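Local coordinates for aminopeptidase N (Francisella tularensis subsp. tularensis, PDB 5DLL), which is a zinc-dependent M1-family aminopeptidase that releases N-terminal amino acids, preferably alanine, and probably takes part in degrading intracellular peptides from protein breakdown, at residues A576-D588 with V629-N641. Residues are numbered along the deposited sequence; the frame is centred on the assembly and turned at random.
Sequences ATNIILNNADLND and VDDIVLSRKNVVN
Ile580 packs as a knob against helix 629-646, seated in the hole made by Ile632, Ser635, Arg636 and Val639. Its two branches divide the work. With CG1 anti to the carbonyl carbon (chi1 -58°), CD1 comes down on the backbone at Arg636 CA (3.4 Å) and touches Val639 CG2 at 3.5 Å, the two side chains crossing nearly perpendicularly, while CG2 lies 3.4 Å from Ser635 OG. Beside this knob, Ile579 CG2 meets Val639 CG1 at 3.9 Å, and Leu586 reaches the same valine more loosely.

The polar edge illustrates how a helix end can be tied to its neighbour. Ser635 points OG away from its own N and donates to Ile580 O at 2.7 Å, meeting a lone pair in the carbonyl plane at a C=O...OG angle of 114°. That oxygen also accepts from Asn583 N within the Schellman motif ending helix 565-581, so two donors grip it. Farther out, Asn583 ND2 lies 3.5 Å from Ser635 CB.

The segment axes approach to 9.2 Å at 121° within the helical, ARM-repeat-like C-terminal region. Helix 617-621 adds Ile620 against Ile580 and Ala621 against Ile632, and Arg636 extends to the carbonyls of Ile614 and Pro615 just before it.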
ATOM      1  N   ALA A 576     -12.826  14.168 -20.804  1.00 63.91           N
ATOM      2  CA  ALA A 576     -14.023  14.223 -19.958  1.00 62.90           C
ATOM      3  C   ALA A 576     -13.900  15.261 -18.835  1.00 60.32           C
ATOM      4  O   ALA A 576     -14.870  15.927 -18.498  1.00 55.14           O
ATOM      5  CB  ALA A 576     -14.315  12.847 -19.373  1.00 63.53           C
ATOM      6  N   THR A 577     -12.705  15.391 -18.266  1.00 56.43           N
ATOM      7  CA  THR A 577     -12.443  16.376 -17.222  1.00 52.01           C
ATOM      8  C   THR A 577     -12.540  17.806 -17.759  1.00 55.54           C
ATOM      9  O   THR A 577     -13.161  18.662 -17.125  1.00 55.11           O
ATOM     10  CB  THR A 577     -11.062  16.138 -16.577  1.00 52.60           C
ATOM     11  OG1 THR A 577     -11.079  14.881 -15.889  1.00 60.15           O
ATOM     12  CG2 THR A 577     -10.703  17.244 -15.584  1.00 53.59           C
ATOM     13  N   ASN A 578     -11.938  18.056 -18.921  1.00 56.34           N
ATOM     14  CA  ASN A 578     -11.986  19.382 -19.545  1.00 60.67           C
ATOM     15  C   ASN A 578     -13.386  19.768 -20.038  1.00 63.62           C
ATOM     16  O   ASN A 578     -13.723  20.950 -20.089  1.00 61.25           O
ATOM     17  CB  ASN A 578     -10.969  19.482 -20.683  1.00 61.23           C
ATOM     18  CG  ASN A 578      -9.531  19.434 -20.188  1.00 75.58           C
ATOM     19  OD1 ASN A 578      -9.259  19.603 -18.992  1.00 60.35           O
ATOM     20  ND2 ASN A 578      -8.599  19.203 -21.107  1.00 86.24           N
ATOM     21  N   ILE A 579     -14.192  18.769 -20.388  1.00 59.28           N
ATOM     22  CA  ILE A 579     -15.607  18.981 -20.707  1.00 64.56           C
ATOM     23  C   ILE A 579     -16.372  19.491 -19.486  1.00 55.81           C
ATOM     24  O   ILE A 579     -17.194  20.403 -19.594  1.00 53.92           O
ATOM     25  CB  ILE A 579     -16.268  17.675 -21.223  1.00 77.61           C
ATOM     26  CG1 ILE A 579     -15.753  17.322 -22.629  1.00 82.16           C
ATOM     27  CG2 ILE A 579     -17.793  17.774 -21.220  1.00 72.19           C
ATOM     28  CD1 ILE A 579     -16.315  18.176 -23.750  1.00 87.27           C
ATOM     29  N   ILE A 580     -16.087  18.900 -18.329  1.00 54.39           N
ATOM     30  CA  ILE A 580     -16.802  19.211 -17.091  1.00 53.14           C
ATOM     31  C   ILE A 580     -16.519  20.648 -16.643  1.00 51.81           C
ATOM     32  O   ILE A 580     -17.446  21.391 -16.298  1.00 44.51           O
ATOM     33  CB  ILE A 580     -16.409  18.240 -15.951  1.00 55.57           C
ATOM     34  CG1 ILE A 580     -16.685  16.777 -16.356  1.00 60.28           C
ATOM     35  CG2 ILE A 580     -17.116  18.612 -14.647  1.00 52.06           C
ATOM     36  CD1 ILE A 580     -18.002  16.199 -15.892  1.00 64.90           C
ATOM     37  N   LEU A 581     -15.243  21.032 -16.660  1.00 53.97           N
ATOM     38  CA  LEU A 581     -14.815  22.357 -16.190  1.00 59.12           C
ATOM     39  C   LEU A 581     -15.351  23.492 -17.063  1.00 56.56           C
ATOM     40  O   LEU A 581     -15.627  24.582 -16.565  1.00 58.50           O
ATOM     41  CB  LEU A 581     -13.285  22.440 -16.110  1.00 60.88           C
ATOM     42  CG  LEU A 581     -12.581  21.449 -15.175  1.00 63.72           C
ATOM     43  CD1 LEU A 581     -11.076  21.661 -15.235  1.00 69.69           C
ATOM     44  CD2 LEU A 581     -13.086  21.569 -13.743  1.00 57.70           C
ATOM     45  N   ASN A 582     -15.513  23.228 -18.357  1.00 58.23           N
ATOM     46  CA  ASN A 582     -16.119  24.196 -19.270  1.00 60.00           C
ATOM     47  C   ASN A 582     -17.650  24.211 -19.200  1.00 57.52           C
ATOM     48  O   ASN A 582     -18.288  24.963 -19.939  1.00 68.49           O
ATOM     49  CB  ASN A 582     -15.680  23.920 -20.716  1.00 65.38           C
ATOM     50  CG  ASN A 582     -14.167  23.917 -20.887  1.00 80.42           C
ATOM     51  OD1 ASN A 582     -13.623  23.123 -21.655  1.00 89.64           O
ATOM     52  ND2 ASN A 582     -13.481  24.800 -20.169  1.00 86.40           N
ATOM     53  N   ASN A 583     -18.239  23.397 -18.318  1.00 85.41           N
ATOM     54  CA  ASN A 583     -19.696  23.229 -18.244  1.00 84.77           C
ATOM     55  C   ASN A 583     -20.272  22.904 -19.626  1.00 81.57           C
ATOM     56  O   ASN A 583     -21.381  23.322 -19.970  1.00 78.02           O
ATOM     57  CB  ASN A 583     -20.364  24.479 -17.647  1.00 87.55           C
ATOM     58  CG  ASN A 583     -19.985  24.716 -16.194  1.00 88.98           C
ATOM     59  OD1 ASN A 583     -19.322  25.698 -15.863  1.00 87.33           O
ATOM     60  ND2 ASN A 583     -20.411  23.817 -15.317  1.00 91.59           N
ATOM     61  N   ALA A 584     -19.507  22.143 -20.404  1.00 77.42           N
ATOM     62  CA  ALA A 584     -19.793  21.940 -21.820  1.00 78.03           C
ATOM     63  C   ALA A 584     -20.740  20.771 -22.046  1.00 82.73           C
ATOM     64  O   ALA A 584     -20.789  19.831 -21.245  1.00 82.83           O
ATOM     65  CB  ALA A 584     -18.495  21.714 -22.583  1.00 75.25           C
ATOM     66  N   ASP A 585     -21.490  20.840 -23.145  1.00 83.74           N
ATOM     67  CA  ASP A 585     -22.308  19.720 -23.600  1.00 81.19           C
ATOM     68  C   ASP A 585     -21.408  18.666 -24.230  1.00 79.89           C
ATOM     69  O   ASP A 585     -20.224  18.909 -24.483  1.00 74.56           O
ATOM     70  CB  ASP A 585     -23.367  20.182 -24.612  1.00 84.63           C
ATOM     71  CG  ASP A 585     -24.505  20.960 -23.966  1.00 85.32           C
ATOM     72  OD1 ASP A 585     -24.831  20.693 -22.789  1.00 83.97           O
ATOM     73  OD2 ASP A 585     -25.085  21.833 -24.649  1.00 80.38           O
ATOM     74  N   LEU A 586     -21.981  17.497 -24.485  1.00 84.36           N
ATOM     75  CA  LEU A 586     -21.211  16.343 -24.932  1.00 87.22           C
ATOM     76  C   LEU A 586     -21.006  16.350 -26.452  1.00 85.26           C
ATOM     77  O   LEU A 586     -21.965  16.425 -27.222  1.00 85.13           O
ATOM     78  CB  LEU A 586     -21.911  15.059 -24.480  1.00 90.70           C
ATOM     79  CG  LEU A 586     -21.046  13.823 -24.239  1.00 95.70           C
ATOM     80  CD1 LEU A 586     -19.934  14.102 -23.236  1.00 90.71           C
ATOM     81  CD2 LEU A 586     -21.930  12.678 -23.763  1.00 99.73           C
ATOM     82  N   ASN A 587     -19.744  16.268 -26.867  1.00 85.27           N
ATOM     83  CA  ASN A 587     -19.366  16.308 -28.280  1.00 81.55           C
ATOM     84  C   ASN A 587     -19.871  15.075 -29.044  1.00 80.66           C
ATOM     85  O   ASN A 587     -20.040  13.999 -28.468  1.00 83.65           O
ATOM     86  CB  ASN A 587     -17.836  16.427 -28.383  1.00 78.89           C
ATOM     87  CG  ASN A 587     -17.362  16.871 -29.753  1.00 81.09           C
ATOM     88  OD1 ASN A 587     -18.049  16.697 -30.759  1.00 84.24           O
ATOM     89  ND2 ASN A 587     -16.166  17.444 -29.796  1.00 83.70           N
ATOM     90  N   ASP A 588     -20.111  15.239 -30.342  1.00 77.41           N
ATOM     91  CA  ASP A 588     -20.598  14.146 -31.192  1.00 70.65           C
ATOM     92  C   ASP A 588     -19.486  13.123 -31.482  1.00 65.68           C
ATOM     93  O   ASP A 588     -19.711  11.913 -31.416  1.00 58.20           O
ATOM     94  CB  ASP A 588     -21.163  14.710 -32.506  1.00 72.87           C
ATOM     95  CG  ASP A 588     -22.420  13.985 -32.974  1.00 73.48           C
ATOM     96  OD1 ASP A 588     -22.989  13.190 -32.197  1.00 70.34           O
ATOM     97  OD2 ASP A 588     -22.852  14.232 -34.121  1.00 72.46           O
ATOM     98  N   VAL A 629     -17.492  23.579  -5.685  1.00 46.42           N
ATOM     99  CA  VAL A 629     -18.131  22.287  -5.429  1.00 48.68           C
ATOM    100  C   VAL A 629     -19.400  22.086  -6.248  1.00 44.75           C
ATOM    101  O   VAL A 629     -19.562  21.049  -6.883  1.00 44.34           O
ATOM    102  CB  VAL A 629     -18.440  22.087  -3.928  1.00 59.28           C
ATOM    103  CG1 VAL A 629     -19.292  20.839  -3.699  1.00 58.84           C
ATOM    104  CG2 VAL A 629     -17.143  21.997  -3.135  1.00 63.54           C
ATOM    105  N   ASP A 630     -20.291  23.071  -6.238  1.00 50.83           N
ATOM    106  CA  ASP A 630     -21.571  22.942  -6.942  1.00 53.71           C
ATOM    107  C   ASP A 630     -21.418  22.978  -8.465  1.00 49.88           C
ATOM    108  O   ASP A 630     -22.180  22.320  -9.171  1.00 51.12           O
ATOM    109  CB  ASP A 630     -22.566  24.006  -6.471  1.00 62.23           C
ATOM    110  CG  ASP A 630     -22.987  23.814  -5.020  1.00 67.70           C
ATOM    111  OD1 ASP A 630     -23.398  22.685  -4.655  1.00 56.36           O
ATOM    112  OD2 ASP A 630     -22.912  24.797  -4.247  1.00 66.62           O
ATOM    113  N   ASP A 631     -20.445  23.742  -8.967  1.00 49.81           N
ATOM    114  CA  ASP A 631     -20.100  23.721 -10.396  1.00 49.19           C
ATOM    115  C   ASP A 631     -19.739  22.303 -10.838  1.00 50.61           C
ATOM    116  O   ASP A 631     -20.241  21.808 -11.853  1.00 48.48           O
ATOM    117  CB  ASP A 631     -18.919  24.655 -10.701  1.00 57.27           C
ATOM    118  CG  ASP A 631     -19.340  26.100 -10.892  1.00 61.37           C
ATOM    119  OD1 ASP A 631     -19.699  26.765  -9.897  1.00 69.54           O
ATOM    120  OD2 ASP A 631     -19.292  26.578 -12.045  1.00 75.05           O
ATOM    121  N   ILE A 632     -18.877  21.652 -10.059  1.00 47.94           N
ATOM    122  CA  ILE A 632     -18.436  20.293 -10.361  1.00 44.97           C
ATOM    123  C   ILE A 632     -19.610  19.308 -10.411  1.00 44.33           C
ATOM    124  O   ILE A 632     -19.845  18.690 -11.449  1.00 46.61           O
ATOM    125  CB  ILE A 632     -17.355  19.813  -9.365  1.00 43.69           C
ATOM    126  CG1 ILE A 632     -16.040  20.552  -9.629  1.00 44.60           C
ATOM    127  CG2 ILE A 632     -17.130  18.308  -9.474  1.00 45.67           C
ATOM    128  CD1 ILE A 632     -14.986  20.345  -8.559  1.00 49.73           C
ATOM    129  N   VAL A 633     -20.354  19.175  -9.313  1.00 43.26           N
ATOM    130  CA  VAL A 633     -21.411  18.152  -9.238  1.00 50.34           C
ATOM    131  C   VAL A 633     -22.458  18.295 -10.347  1.00 48.43           C
ATOM    132  O   VAL A 633     -22.834  17.304 -10.963  1.00 56.40           O
ATOM    133  CB  VAL A 633     -22.122  18.078  -7.853  1.00 47.03           C
ATOM    134  CG1 VAL A 633     -21.124  17.785  -6.737  1.00 44.71           C
ATOM    135  CG2 VAL A 633     -22.917  19.342  -7.555  1.00 58.99           C
ATOM    136  N   LEU A 634     -22.908  19.517 -10.615  1.00 54.81           N
ATOM    137  CA  LEU A 634     -23.974  19.741 -11.597  1.00 61.23           C
ATOM    138  C   LEU A 634     -23.504  19.429 -13.022  1.00 61.78           C
ATOM    139  O   LEU A 634     -24.255  18.873 -13.829  1.00 52.29           O
ATOM    140  CB  LEU A 634     -24.494  21.183 -11.511  1.00 67.89           C
ATOM    141  CG  LEU A 634     -25.149  21.586 -10.181  1.00 79.42           C
ATOM    142  CD1 LEU A 634     -25.364  23.095 -10.113  1.00 68.86           C
ATOM    143  CD2 LEU A 634     -26.457  20.838  -9.958  1.00 73.72           C
ATOM    144  N   SER A 635     -22.258  19.788 -13.318  1.00 53.96           N
ATOM    145  CA  SER A 635     -21.675  19.554 -14.632  1.00 48.05           C
ATOM    146  C   SER A 635     -21.420  18.066 -14.887  1.00 52.24           C
ATOM    147  O   SER A 635     -21.606  17.591 -16.003  1.00 56.87           O
ATOM    148  CB  SER A 635     -20.371  20.338 -14.763  1.00 48.16           C
ATOM    149  OG  SER A 635     -19.789  20.157 -16.039  1.00 47.80           O
ATOM    150  N   ARG A 636     -20.987  17.340 -13.855  1.00 52.56           N
ATOM    151  CA  ARG A 636     -20.755  15.895 -13.955  1.00 48.53           C
ATOM    152  C   ARG A 636     -22.059  15.119 -14.043  1.00 46.69           C
ATOM    153  O   ARG A 636     -22.153  14.135 -14.770  1.00 48.68           O
ATOM    154  CB  ARG A 636     -19.931  15.381 -12.766  1.00 46.88           C
ATOM    155  CG  ARG A 636     -19.487  13.930 -12.906  1.00 47.98           C
ATOM    156  CD  ARG A 636     -18.695  13.452 -11.704  1.00 51.16           C
ATOM    157  NE  ARG A 636     -18.230  12.070 -11.852  1.00 50.56           N
ATOM    158  CZ  ARG A 636     -18.971  10.981 -11.642  1.00 51.45           C
ATOM    159  NH1 ARG A 636     -20.250  11.074 -11.282  1.00 43.73           N
ATOM    160  NH2 ARG A 636     -18.427   9.777 -11.800  1.00 50.53           N
ATOM    161  N   LYS A 637     -23.062  15.556 -13.291  1.00 48.66           N
ATOM    162  CA  LYS A 637     -24.379  14.940 -13.356  1.00 51.99           C
ATOM    163  C   LYS A 637     -24.935  15.090 -14.772  1.00 52.23           C
ATOM    164  O   LYS A 637     -25.575  14.177 -15.290  1.00 52.63           O
ATOM    165  CB  LYS A 637     -25.314  15.582 -12.330  1.00 56.55           C
ATOM    166  CG  LYS A 637     -26.616  14.837 -12.091  1.00 69.01           C
ATOM    167  CD  LYS A 637     -27.366  15.439 -10.909  1.00 87.57           C
ATOM    168  CE  LYS A 637     -28.780  14.889 -10.793  1.00103.55           C
ATOM    169  NZ  LYS A 637     -28.801  13.407 -10.636  1.00104.14           N
ATOM    170  N   ASN A 638     -24.655  16.237 -15.393  1.00 50.84           N
ATOM    171  CA  ASN A 638     -25.131  16.541 -16.741  1.00 51.40           C
ATOM    172  C   ASN A 638     -24.555  15.614 -17.801  1.00 50.96           C
ATOM    173  O   ASN A 638     -25.308  15.039 -18.584  1.00 50.41           O
ATOM    174  CB  ASN A 638     -24.819  17.993 -17.109  1.00 55.60           C
ATOM    175  CG  ASN A 638     -25.456  18.411 -18.418  1.00 61.56           C
ATOM    176  OD1 ASN A 638     -26.612  18.087 -18.692  1.00 69.84           O
ATOM    177  ND2 ASN A 638     -24.706  19.138 -19.235  1.00 69.60           N
ATOM    178  N   VAL A 639     -23.233  15.465 -17.831  1.00 48.45           N
ATOM    179  CA  VAL A 639     -22.601  14.603 -18.837  1.00 50.11           C
ATOM    180  C   VAL A 639     -22.896  13.121 -18.601  1.00 53.21           C
ATOM    181  O   VAL A 639     -23.100  12.371 -19.557  1.00 59.87           O
ATOM    182  CB  VAL A 639     -21.074  14.817 -18.959  1.00 49.06           C
ATOM    183  CG1 VAL A 639     -20.761  16.288 -19.198  1.00 56.12           C
ATOM    184  CG2 VAL A 639     -20.331  14.290 -17.741  1.00 54.44           C
ATOM    185  N   VAL A 640     -22.927  12.708 -17.335  1.00 48.29           N
ATOM    186  CA  VAL A 640     -23.225  11.316 -16.991  1.00 49.17           C
ATOM    187  C   VAL A 640     -24.659  10.974 -17.397  1.00 47.78           C
ATOM    188  O   VAL A 640     -24.918   9.873 -17.884  1.00 54.76           O
ATOM    189  CB  VAL A 640     -22.958  11.018 -15.491  1.00 48.46           C
ATOM    190  CG1 VAL A 640     -23.683   9.762 -15.018  1.00 46.66           C
ATOM    191  CG2 VAL A 640     -21.458  10.885 -15.245  1.00 42.77           C
ATOM    192  N   ASN A 641     -25.577  11.921 -17.212  1.00 46.45           N
ATOM    193  CA  ASN A 641     -26.963  11.748 -17.654  1.00 50.65           C
ATOM    194  C   ASN A 641     -27.096  11.655 -19.180  1.00 50.90           C
ATOM    195  O   ASN A 641     -27.919  10.892 -19.685  1.00 52.30           O
ATOM    196  CB  ASN A 641     -27.850  12.880 -17.126  1.00 55.70           C
ATOM    197  CG  ASN A 641     -29.196  12.939 -17.829  1.00 62.63           C
ATOM    198  OD1 ASN A 641     -29.415  13.781 -18.703  1.00 65.03           O
ATOM    199  ND2 ASN A 641     -30.090  12.022 -17.474  1.00 62.24           N
TER